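Local coordinates for possible protein of nuclear scaffold (Encephalitozoon cuniculi, PDB 3KAE) that forms the N-terminal tetratricopeptide-repeat domain of the anaphase-promoting complex subunit Cdc27 and pairs with a second copy of itself as a homodimer, at residues I9-S12 and I13-D17; E117-L120 and G121-C124; M200-V203 and P204-S208; R216-N220 and L221-D225. One frame throughout, in Å; residues are numbered along the deposited sequence.

Contact 1. Residues I9-S12 and I13-D17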
loop_
_atom_site.group_PDB
_atom_site.type_symbol
_atom_site.label_atom_id
_atom_site.label_comp_id
_atom_site.label_asym_id
_atom_site.label_seq_id
_atom_site.Cartn_x
_atom_site.Cartn_y
_atom_site.Cartn_z
ATOM N N ILE C 9 -13.770 -3.989 -6.315
ATOM C CA ILE C 9 -12.370 -3.611 -6.362
ATOM C C ILE C 9 -12.004 -2.896 -5.053
ATOM O O ILE C 9 -10.996 -3.218 -4.428
ATOM C CB ILE C 9 -12.057 -2.732 -7.592
ATOM C CG1 ILE C 9 -12.117 -3.566 -8.863
ATOM C CG2 ILE C 9 -10.658 -2.084 -7.465
ATOM C CD1 ILE C 9 -12.211 -2.759 -10.171
ATOM N N CYS C 10 -12.848 -1.950 -4.639
ATOM C CA CYS C 10 -12.639 -1.226 -3.392
ATOM C C CYS C 10 -12.531 -2.214 -2.253
ATOM O O CYS C 10 -11.625 -2.132 -1.416
ATOM C CB CYS C 10 -13.785 -0.264 -3.132
ATOM S SG CYS C 10 -13.791 1.122 -4.278
ATOM N N LYS C 11 -13.444 -3.177 -2.242
ATOM C CA LYS C 11 -13.421 -4.184 -1.201
ATOM C C LYS C 11 -12.133 -4.991 -1.199
ATOM O O LYS C 11 -11.611 -5.328 -0.132
ATOM C CB LYS C 11 -14.645 -5.101 -1.276
ATOM C CG LYS C 11 -14.842 -5.890 0.005
ATOM C CD LYS C 11 -16.079 -6.765 -0.048
ATOM C CE LYS C 11 -17.358 -5.950 0.044
ATOM N NZ LYS C 11 -18.565 -6.830 0.011
ATOM N N SER C 12 -11.606 -5.283 -2.385
ATOM C CA SER C 12 -10.356 -6.032 -2.487
ATOM C C SER C 12 -9.146 -5.223 -2.021
ATOM O O SER C 12 -8.169 -5.787 -1.502
ATOM C CB SER C 12 -10.124 -6.499 -3.936
ATOM O OG SER C 12 -11.237 -7.210 -4.432
ATOM N N ILE C 13 -9.193 -3.912 -2.252
ATOM C CA ILE C 13 -8.111 -3.038 -1.806
ATOM C C ILE C 13 -8.108 -3.004 -0.276
ATOM O O ILE C 13 -7.108 -3.302 0.354
ATOM C CB ILE C 13 -8.266 -1.634 -2.396
ATOM C CG1 ILE C 13 -8.018 -1.704 -3.909
ATOM C CG2 ILE C 13 -7.304 -0.663 -1.708
ATOM C CD1 ILE C 13 -8.755 -0.660 -4.726
ATOM N N ARG C 14 -9.268 -2.692 0.292
ATOM C CA ARG C 14 -9.485 -2.731 1.730
ATOM C C ARG C 14 -9.030 -4.041 2.359
ATOM O O ARG C 14 -8.603 -4.054 3.498
ATOM C CB ARG C 14 -10.944 -2.421 2.063
ATOM C CG ARG C 14 -11.425 -3.005 3.367
ATOM C CD ARG C 14 -12.664 -2.279 3.868
ATOM N NE ARG C 14 -13.877 -2.648 3.150
ATOM C CZ ARG C 14 -14.846 -3.404 3.662
ATOM N NH1 ARG C 14 -14.746 -3.873 4.898
ATOM N NH2 ARG C 14 -15.923 -3.690 2.938
ATOM N N TYR C 15 -9.070 -5.143 1.617
ATOM C CA TYR C 15 -8.599 -6.423 2.169
ATOM C C TYR C 15 -7.168 -6.738 1.754
ATOM O O TYR C 15 -6.610 -7.777 2.111
ATOM C CB TYR C 15 -9.556 -7.576 1.812
ATOM C CG TYR C 15 -10.801 -7.607 2.685
ATOM C CD1 TYR C 15 -11.920 -6.861 2.355
ATOM C CD2 TYR C 15 -10.841 -8.373 3.853
ATOM C CE1 TYR C 15 -13.057 -6.880 3.150
ATOM C CE2 TYR C 15 -11.969 -8.392 4.665
ATOM C CZ TYR C 15 -13.072 -7.641 4.306
ATOM O OH TYR C 15 -14.194 -7.653 5.098
ATOM N N ARG C 16 -6.563 -5.830 1.004
ATOM C CA ARG C 16 -5.177 -5.986 0.593
ATOM C C ARG C 16 -5.071 -7.199 -0.305
ATOM O O ARG C 16 -4.000 -7.796 -0.466
ATOM C CB ARG C 16 -4.214 -6.076 1.799
ATOM C CG ARG C 16 -4.408 -4.962 2.844
ATOM C CD ARG C 16 -4.167 -3.550 2.269
ATOM N NE ARG C 16 -4.949 -2.564 2.994
ATOM C CZ ARG C 16 -5.229 -1.349 2.539
ATOM N NH1 ARG C 16 -4.774 -0.974 1.356
ATOM N NH2 ARG C 16 -5.967 -0.517 3.264
ATOM N N ASP C 17 -6.202 -7.554 -0.903
ATOM C CA ASP C 17 -6.243 -8.587 -1.933
ATOM C C ASP C 17 -6.057 -7.920 -3.306
ATOM O O ASP C 17 -7.031 -7.666 -4.039
ATOM C CB ASP C 17 -7.572 -9.346 -1.897
ATOM C CG ASP C 17 -7.673 -10.394 -3.001
ATOM O OD1 ASP C 17 -6.654 -10.664 -3.687
ATOM O OD2 ASP C 17 -8.778 -10.942 -3.192
#

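Contact 2. Residues E117-L120 and G121-C124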
loop_
_atom_site.group_PDB
_atom_site.type_symbol
_atom_site.label_atom_id
_atom_site.label_comp_id
_atom_site.label_asym_id
_atom_site.label_seq_id
_atom_site.Cartn_x
_atom_site.Cartn_y
_atom_site.Cartn_z
ATOM N N GLU C 117 5.792 19.494 -3.171
ATOM C CA GLU C 117 7.027 20.159 -2.732
ATOM C C GLU C 117 7.857 19.251 -1.835
ATOM O O GLU C 117 9.084 19.250 -1.903
ATOM C CB GLU C 117 6.708 21.464 -1.999
ATOM C CG GLU C 117 6.031 22.513 -2.875
ATOM C CD GLU C 117 6.954 23.068 -3.937
ATOM O OE1 GLU C 117 8.163 22.759 -3.891
ATOM O OE2 GLU C 117 6.473 23.819 -4.812
ATOM N N SER C 118 7.172 18.466 -1.007
ATOM C CA SER C 118 7.835 17.513 -0.130
ATOM C C SER C 118 8.558 16.443 -0.937
ATOM O O SER C 118 9.739 16.169 -0.709
ATOM C CB SER C 118 6.821 16.868 0.818
ATOM O OG SER C 118 7.415 15.802 1.534
ATOM N N LEU C 119 7.837 15.851 -1.884
ATOM C CA LEU C 119 8.381 14.811 -2.744
ATOM C C LEU C 119 9.494 15.397 -3.599
ATOM O O LEU C 119 10.528 14.781 -3.811
ATOM C CB LEU C 119 7.255 14.239 -3.615
ATOM C CG LEU C 119 7.274 12.803 -4.157
ATOM C CD1 LEU C 119 7.665 12.767 -5.609
ATOM C CD2 LEU C 119 8.152 11.852 -3.315
ATOM N N LEU C 120 9.258 16.603 -4.087
ATOM C CA LEU C 120 10.257 17.353 -4.823
ATOM C C LEU C 120 11.518 17.586 -3.963
ATOM O O LEU C 120 12.641 17.563 -4.467
ATOM C CB LEU C 120 9.631 18.674 -5.224
ATOM C CG LEU C 120 9.680 19.160 -6.661
ATOM C CD1 LEU C 120 10.125 18.171 -7.716
ATOM C CD2 LEU C 120 8.484 20.017 -7.058
ATOM N N GLY C 121 11.328 17.763 -2.663
ATOM C CA GLY C 121 12.448 17.970 -1.769
ATOM C C GLY C 121 13.271 16.704 -1.686
ATOM O O GLY C 121 14.501 16.740 -1.792
ATOM N N ASP C 122 12.583 15.580 -1.495
ATOM C CA ASP C 122 13.229 14.267 -1.434
ATOM C C ASP C 122 13.996 13.953 -2.705
ATOM O O ASP C 122 15.143 13.494 -2.655
ATOM C CB ASP C 122 12.189 13.167 -1.187
ATOM C CG ASP C 122 11.555 13.260 0.189
ATOM O OD1 ASP C 122 12.102 14.007 1.036
ATOM O OD2 ASP C 122 10.514 12.594 0.426
ATOM N N LEU C 123 13.355 14.206 -3.845
ATOM C CA LEU C 123 13.971 13.963 -5.139
ATOM C C LEU C 123 15.232 14.808 -5.365
ATOM O O LEU C 123 16.256 14.255 -5.778
ATOM C CB LEU C 123 12.955 14.150 -6.280
ATOM C CG LEU C 123 11.737 13.204 -6.164
ATOM C CD1 LEU C 123 10.573 13.654 -7.049
ATOM C CD2 LEU C 123 12.114 11.751 -6.454
ATOM N N CYS C 124 15.153 16.123 -5.116
ATOM C CA CYS C 124 16.331 17.012 -5.247
ATOM C C CYS C 124 17.443 16.504 -4.369
ATOM O O CYS C 124 18.566 16.365 -4.815
ATOM C CB CYS C 124 16.033 18.461 -4.853
ATOM S SG CYS C 124 14.942 19.317 -5.988
#

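Contact 3. Residues M200-V203 and P204-S208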
loop_
_atom_site.group_PDB
_atom_site.type_symbol
_atom_site.label_atom_id
_atom_site.label_comp_id
_atom_site.label_asym_id
_atom_site.label_seq_id
_atom_site.Cartn_x
_atom_site.Cartn_y
_atom_site.Cartn_z
ATOM N N MET C 200 10.405 11.665 27.082
ATOM C CA MET C 200 10.895 10.363 27.512
ATOM C C MET C 200 9.701 9.462 27.863
ATOM O O MET C 200 9.759 8.237 27.710
ATOM C CB MET C 200 11.825 10.558 28.717
ATOM C CG MET C 200 12.811 9.437 28.997
ATOM S SD MET C 200 13.911 9.864 30.384
ATOM C CE MET C 200 15.260 10.679 29.526
ATOM N N GLU C 201 8.611 10.086 28.310
ATOM C CA GLU C 201 7.418 9.362 28.742
ATOM C C GLU C 201 6.601 8.814 27.575
ATOM O O GLU C 201 5.740 7.955 27.769
ATOM C CB GLU C 201 6.532 10.244 29.634
ATOM N N HIS C 202 6.867 9.305 26.367
ATOM C CA HIS C 202 6.119 8.867 25.186
ATOM C C HIS C 202 6.983 8.068 24.219
ATOM O O HIS C 202 7.079 8.395 23.035
ATOM C CB HIS C 202 5.472 10.058 24.476
ATOM C CG HIS C 202 4.688 10.947 25.393
ATOM N ND1 HIS C 202 3.402 10.660 25.784
ATOM C CD2 HIS C 202 5.022 12.108 26.002
ATOM C CE1 HIS C 202 2.967 11.613 26.591
ATOM N NE2 HIS C 202 3.929 12.502 26.739
ATOM N N VAL C 203 7.597 7.013 24.744
ATOM C CA VAL C 203 8.385 6.067 23.967
ATOM C C VAL C 203 7.923 4.675 24.338
ATOM O O VAL C 203 8.097 4.257 25.484
ATOM C CB VAL C 203 9.877 6.179 24.337
ATOM C CG1 VAL C 203 10.736 5.228 23.500
ATOM C CG2 VAL C 203 10.349 7.616 24.197
ATOM N N PRO C 204 7.332 3.941 23.380
ATOM C CA PRO C 204 7.127 4.316 21.971
ATOM C C PRO C 204 6.088 5.413 21.752
ATOM O O PRO C 204 5.166 5.584 22.559
ATOM C CB PRO C 204 6.629 3.019 21.330
ATOM C CG PRO C 204 6.987 1.935 22.304
ATOM C CD PRO C 204 6.875 2.567 23.644
ATOM N N GLY C 205 6.250 6.147 20.653
ATOM C CA GLY C 205 5.357 7.240 20.304
ATOM C C GLY C 205 6.135 8.456 19.818
ATOM O O GLY C 205 7.254 8.313 19.334
ATOM N N ILE C 206 5.557 9.649 19.965
ATOM C CA ILE C 206 6.207 10.880 19.528
ATOM C C ILE C 206 7.590 11.030 20.177
ATOM O O ILE C 206 8.519 11.604 19.585
ATOM C CB ILE C 206 5.329 12.113 19.847
ATOM C CG1 ILE C 206 5.854 13.351 19.127
ATOM C CG2 ILE C 206 5.223 12.339 21.368
ATOM C CD1 ILE C 206 4.942 14.559 19.245
ATOM N N GLY C 207 7.730 10.496 21.387
ATOM C CA GLY C 207 8.989 10.604 22.100
ATOM C C GLY C 207 10.124 9.916 21.370
ATOM O O GLY C 207 11.281 10.344 21.437
ATOM N N SER C 208 9.792 8.838 20.678
ATOM C CA SER C 208 10.783 8.058 19.936
ATOM C C SER C 208 11.491 8.933 18.904
ATOM O O SER C 208 12.700 8.837 18.703
ATOM C CB SER C 208 10.114 6.858 19.242
ATOM O OG SER C 208 9.168 6.239 20.102
#

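Contact 4. Residues R216-N220 and L221-D225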
loop_
_atom_site.group_PDB
_atom_site.type_symbol
_atom_site.label_atom_id
_atom_site.label_comp_id
_atom_site.label_asym_id
_atom_site.label_seq_id
_atom_site.Cartn_x
_atom_site.Cartn_y
_atom_site.Cartn_z
ATOM N N ARG C 216 21.033 12.543 18.271
ATOM C CA ARG C 216 21.784 12.932 17.089
ATOM C C ARG C 216 22.450 14.272 17.339
ATOM O O ARG C 216 23.627 14.471 17.038
ATOM C CB ARG C 216 20.837 13.027 15.882
ATOM C CG ARG C 216 21.481 13.498 14.597
ATOM C CD ARG C 216 20.404 13.799 13.580
ATOM N NE ARG C 216 19.564 14.909 14.016
ATOM C CZ ARG C 216 18.314 15.104 13.608
ATOM N NH1 ARG C 216 17.752 14.250 12.758
ATOM N NH2 ARG C 216 17.626 16.151 14.052
ATOM N N ARG C 217 21.680 15.206 17.879
ATOM C CA ARG C 217 22.220 16.509 18.229
ATOM C C ARG C 217 23.387 16.379 19.208
ATOM O O ARG C 217 24.427 17.032 19.055
ATOM C CB ARG C 217 21.138 17.382 18.860
ATOM C CG ARG C 217 21.642 18.743 19.302
ATOM C CD ARG C 217 22.230 19.509 18.126
ATOM N NE ARG C 217 22.532 20.895 18.493
ATOM C CZ ARG C 217 23.425 21.664 17.873
ATOM N NH1 ARG C 217 24.121 21.190 16.847
ATOM N NH2 ARG C 217 23.613 22.912 18.277
ATOM N N TYR C 218 23.203 15.545 20.225
ATOM C CA TYR C 218 24.260 15.301 21.188
ATOM C C TYR C 218 25.533 14.820 20.512
ATOM O O TYR C 218 26.625 15.261 20.851
ATOM C CB TYR C 218 23.817 14.285 22.238
ATOM C CG TYR C 218 22.903 14.858 23.287
ATOM C CD1 TYR C 218 23.260 15.999 23.991
ATOM C CD2 TYR C 218 21.689 14.257 23.583
ATOM C CE1 TYR C 218 22.429 16.535 24.959
ATOM C CE2 TYR C 218 20.845 14.781 24.547
ATOM C CZ TYR C 218 21.226 15.922 25.242
ATOM O OH TYR C 218 20.403 16.463 26.213
ATOM N N PHE C 219 25.402 13.902 19.563
ATOM C CA PHE C 219 26.588 13.390 18.895
ATOM C C PHE C 219 27.320 14.510 18.153
ATOM O O PHE C 219 28.526 14.693 18.326
ATOM C CB PHE C 219 26.247 12.245 17.951
ATOM C CG PHE C 219 27.447 11.645 17.292
ATOM C CD1 PHE C 219 28.146 10.612 17.909
ATOM C CD2 PHE C 219 27.894 12.127 16.066
ATOM C CE1 PHE C 219 29.263 10.054 17.306
ATOM C CE2 PHE C 219 29.008 11.575 15.455
ATOM C CZ PHE C 219 29.697 10.535 16.076
ATOM N N ASN C 220 26.575 15.257 17.340
ATOM C CA ASN C 220 27.121 16.391 16.602
ATOM C C ASN C 220 27.830 17.411 17.507
ATOM O O ASN C 220 28.659 18.196 17.046
ATOM C CB ASN C 220 26.024 17.090 15.793
ATOM C CG ASN C 220 25.289 16.146 14.851
ATOM O OD1 ASN C 220 25.677 14.990 14.664
ATOM N ND2 ASN C 220 24.218 16.643 14.251
ATOM N N LEU C 221 27.503 17.406 18.794
ATOM C CA LEU C 221 28.142 18.326 19.730
ATOM C C LEU C 221 29.309 17.681 20.475
ATOM O O LEU C 221 29.946 18.317 21.305
ATOM C CB LEU C 221 27.134 18.884 20.740
ATOM C CG LEU C 221 25.965 19.695 20.185
ATOM C CD1 LEU C 221 25.254 20.434 21.309
ATOM C CD2 LEU C 221 26.438 20.663 19.113
ATOM N N GLY C 222 29.580 16.416 20.181
ATOM C CA GLY C 222 30.677 15.716 20.826
ATOM C C GLY C 222 30.307 15.096 22.162
ATOM O O GLY C 222 31.083 14.330 22.731
ATOM N N MET C 223 29.121 15.428 22.666
ATOM C CA MET C 223 28.627 14.864 23.922
ATOM C C MET C 223 28.151 13.423 23.719
ATOM O O MET C 223 26.943 13.147 23.698
ATOM C CB MET C 223 27.492 15.724 24.480
ATOM C CG MET C 223 27.643 17.213 24.184
ATOM S SD MET C 223 26.474 18.284 25.068
ATOM C CE MET C 223 27.032 19.890 24.501
ATOM N N ASN C 224 29.110 12.512 23.568
ATOM C CA ASN C 224 28.822 11.119 23.232
ATOM C C ASN C 224 28.090 10.382 24.345
ATOM O O ASN C 224 27.339 9.442 24.092
ATOM C CB ASN C 224 30.116 10.376 22.876
ATOM C CG ASN C 224 30.797 10.943 21.642
ATOM O OD1 ASN C 224 30.148 11.521 20.770
ATOM N ND2 ASN C 224 32.111 10.773 21.561
ATOM N N ASP C 225 28.313 10.819 25.577
ATOM C CA ASP C 225 27.704 10.187 26.739
ATOM C C ASP C 225 26.183 10.286 26.684
ATOM O O ASP C 225 25.488 9.281 26.772
ATOM C CB ASP C 225 28.220 10.831 28.033
ATOM C CG ASP C 225 29.739 10.861 28.112
ATOM O OD1 ASP C 225 30.288 10.398 29.134
ATOM O OD2 ASP C 225 30.386 11.346 27.160
#

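Contact 1. Residues I9-S12 and I13-D17
Lys11 and Tyr15, one helical turn apart, run side by side in the same direction at the point where helix 5-14 of this tetratricopeptide-repeat domain ends in a Schellman motif. CG of Lys11 meets CE1 of Tyr15 at 3.7 Å, while the backbone O of Lys11 sits at the edge of the ring, in its plane, 2.9 Å from Tyr15 CD1. Arg14 lies alongside Lys11, pointing the same way. Its guanidinium lies above Tyr15 CE1, which is placed 3.8 Å from the guanidinium plane and over its centre, and NH2 rests on the Lys11 chain. Arg14 and Tyr15 both reach the second subunit: Tyr15 OH is hydrogen-bonded to Asp112 and to the backbone N of Asp109 of the second subunit, and Arg14 NH1 to the backbone O of Phe107 of that subunit, so the helix end is part of the dimer interface.

Another flank of the helix is apolar. Ile9 sets CG2 anti to its backbone N (chi1, measured to CG1, -71°), and CD1 of Ile13, carried on a CG1 beside its own N, reaches that methyl at 3.6 Å; Ile9 continues onto helix 18-31 and Ile13 onto Val42.

Arg16 then leaves the helix with a positive phi of 64°, its N bonded to Ile13 O. This reversal brings Asp17 to the N-cap of the next helix, where its carboxylate is bonded to Thr20. The wider bond of the motif closes the turn: Asp17 N donates to Ser12 O over 2.7 Å.

Contact 2. Residues E117-L120 and G121-C124
Leu119 and Leu123 make the apolar part of this contact, one turn apart on helix 113-126. Their CD1 methyls press together at 3.4 Å, tighter than usual for two carbons, and the side chains cross at a slant. Leu123 CG stands anti to its carbonyl carbon (chi1 -59°), which brings it over the preceding turn, 3.1 Å from Leu119 O. The pair is shared with neighbouring helices: Leu119 also packs on Leu85 and Leu123 on Ile82, both of helix 78-89.

The backbone bonds form the regular i to i+4 ladder. Cys124 N to Leu120 O is the straightest, at 170°, and Leu123 N to Leu119 O measures 2.9 Å. Gly121 N, by contrast, is divided between Glu117 O at 2.8 Å and a weak bond to Ser118 O.

The acidic side chains find their polar partners outside this turn. Asp122 OD1 is hydrogen-bonded to both Tyr137 and Ser148, two bonds that grip this one oxygen, and Glu117 OE1 bonds His136. The leucines pack mainly on helices 62-74 and 78-89 and the carboxylates bond helices 130-143 and 147-155: a buried helix packed between neighbours, as in tetratricopeptide-repeat arrays.

Contact 3. Residues M200-V203 and P204-S208
His202 O and Gly207 N make the one hydrogen bond across this turn, short at 2.7 Å but weak, because the N-H points poorly. The chain has just left helix 193-200 and is about to enter helix 206-220, so the contact is the interhelical turn of a helical-repeat fold. A sounder bond, Ser208 N to Gly205 O at 2.9 Å, starts the new helix. The Val203-Pro204 peptide bond is cis, which brings their CA atoms to 2.9 Å and helps to turn the chain.

Two glycines allow the turn to close. Gly205 adopts phi 137° and psi -154°, a backbone conformation readily reached only by glycine, while Gly207 brings its CA, with no side chain, close against His202 O and Val203 CG2.

Val203 is the buried side chain of the loop. With CG1 anti to the backbone N (chi1 -178°), its two methyls divide the work: CG2 lies against the first turn of the helix, 3.7 Å from Gly207 C, and CG1 is directed at Ser208 OG. Beyond the turn, Val203 also rests on Lys237 and Asp238, and Ser208 OG is hydrogen-bonded to Asp238, linking the helix start to the C-terminal tail.

On the other flank, His202 meets Ile206, which also packs on Phe23 of the second subunit. Here the touching atoms are His202 CB and Ile206 CG2, 3.9 Å apart.

Contact 4. Residues R216-N220 and L221-D225
Leu221 lays a methyl over a guanidinium: CD2 stands 3.2 Å above the plane of the Arg217 group, displaced toward its rim, with Arg217 NH1 the nearest atom at 3.3 Å. The arginine chain reaches this place by a bend at chi2 (59°), which turns it toward the end of the helix. Its orientation is probably steadied by the bond from Arg217 NE to His188 O, so the methyl covers one face of a group already held.

One residue further on, Tyr218 and Met223 form a Met-aromatic contact. The sulfur SD comes to the edge of the ring, 5.3 Å from its centroid and 80° off the normal, and touches Tyr218 CD1. Phe187 meets the same tyrosine edge-to-face, and Leu191 packs on Tyr218, Leu221 and Met223 alike.

On the exposed side, Asn224 OD1 slants in toward the Phe219 ring, 3.6 Å from CD1, with amide and ring planes 28° apart.

The backbone beneath these pairs changes direction abruptly. Leu221 N bonds Tyr218 O at 3.1 Å and more weakly Arg217 O, and Gly222 N bonds Phe219 O at 2.7 Å. Gly222, with positive phi, ends helix 206-220 in a Schellman motif, and Met223 stands at the N-cap of helix 224-237. The short turn leads into the next antiparallel helix, as in tetratricopeptide-repeat hairpins.

In the fold
The four contacts follow one another along the chain without touching, and their chemistry differs with their place. Contact 2, its centre about 9 Å from that of the chain, is a buried mid-helix turn whose leucines and carboxylates serve neighbouring helices. Contacts 1 and 4 lie on opposite sides of the chain's centre, about 46 Å apart between their own centres, yet end their helices alike with a Schellman motif; the first is built into the dimer interface, whereas the second is a surface turn of aromatic, sulfur and guanidinium groups. Contacts 3 and 4 mark the start and finish of helix 206-220. Contacts 1 and 3 both reach the second subunit, contact 1 with polar bonds and contact 3 by packing.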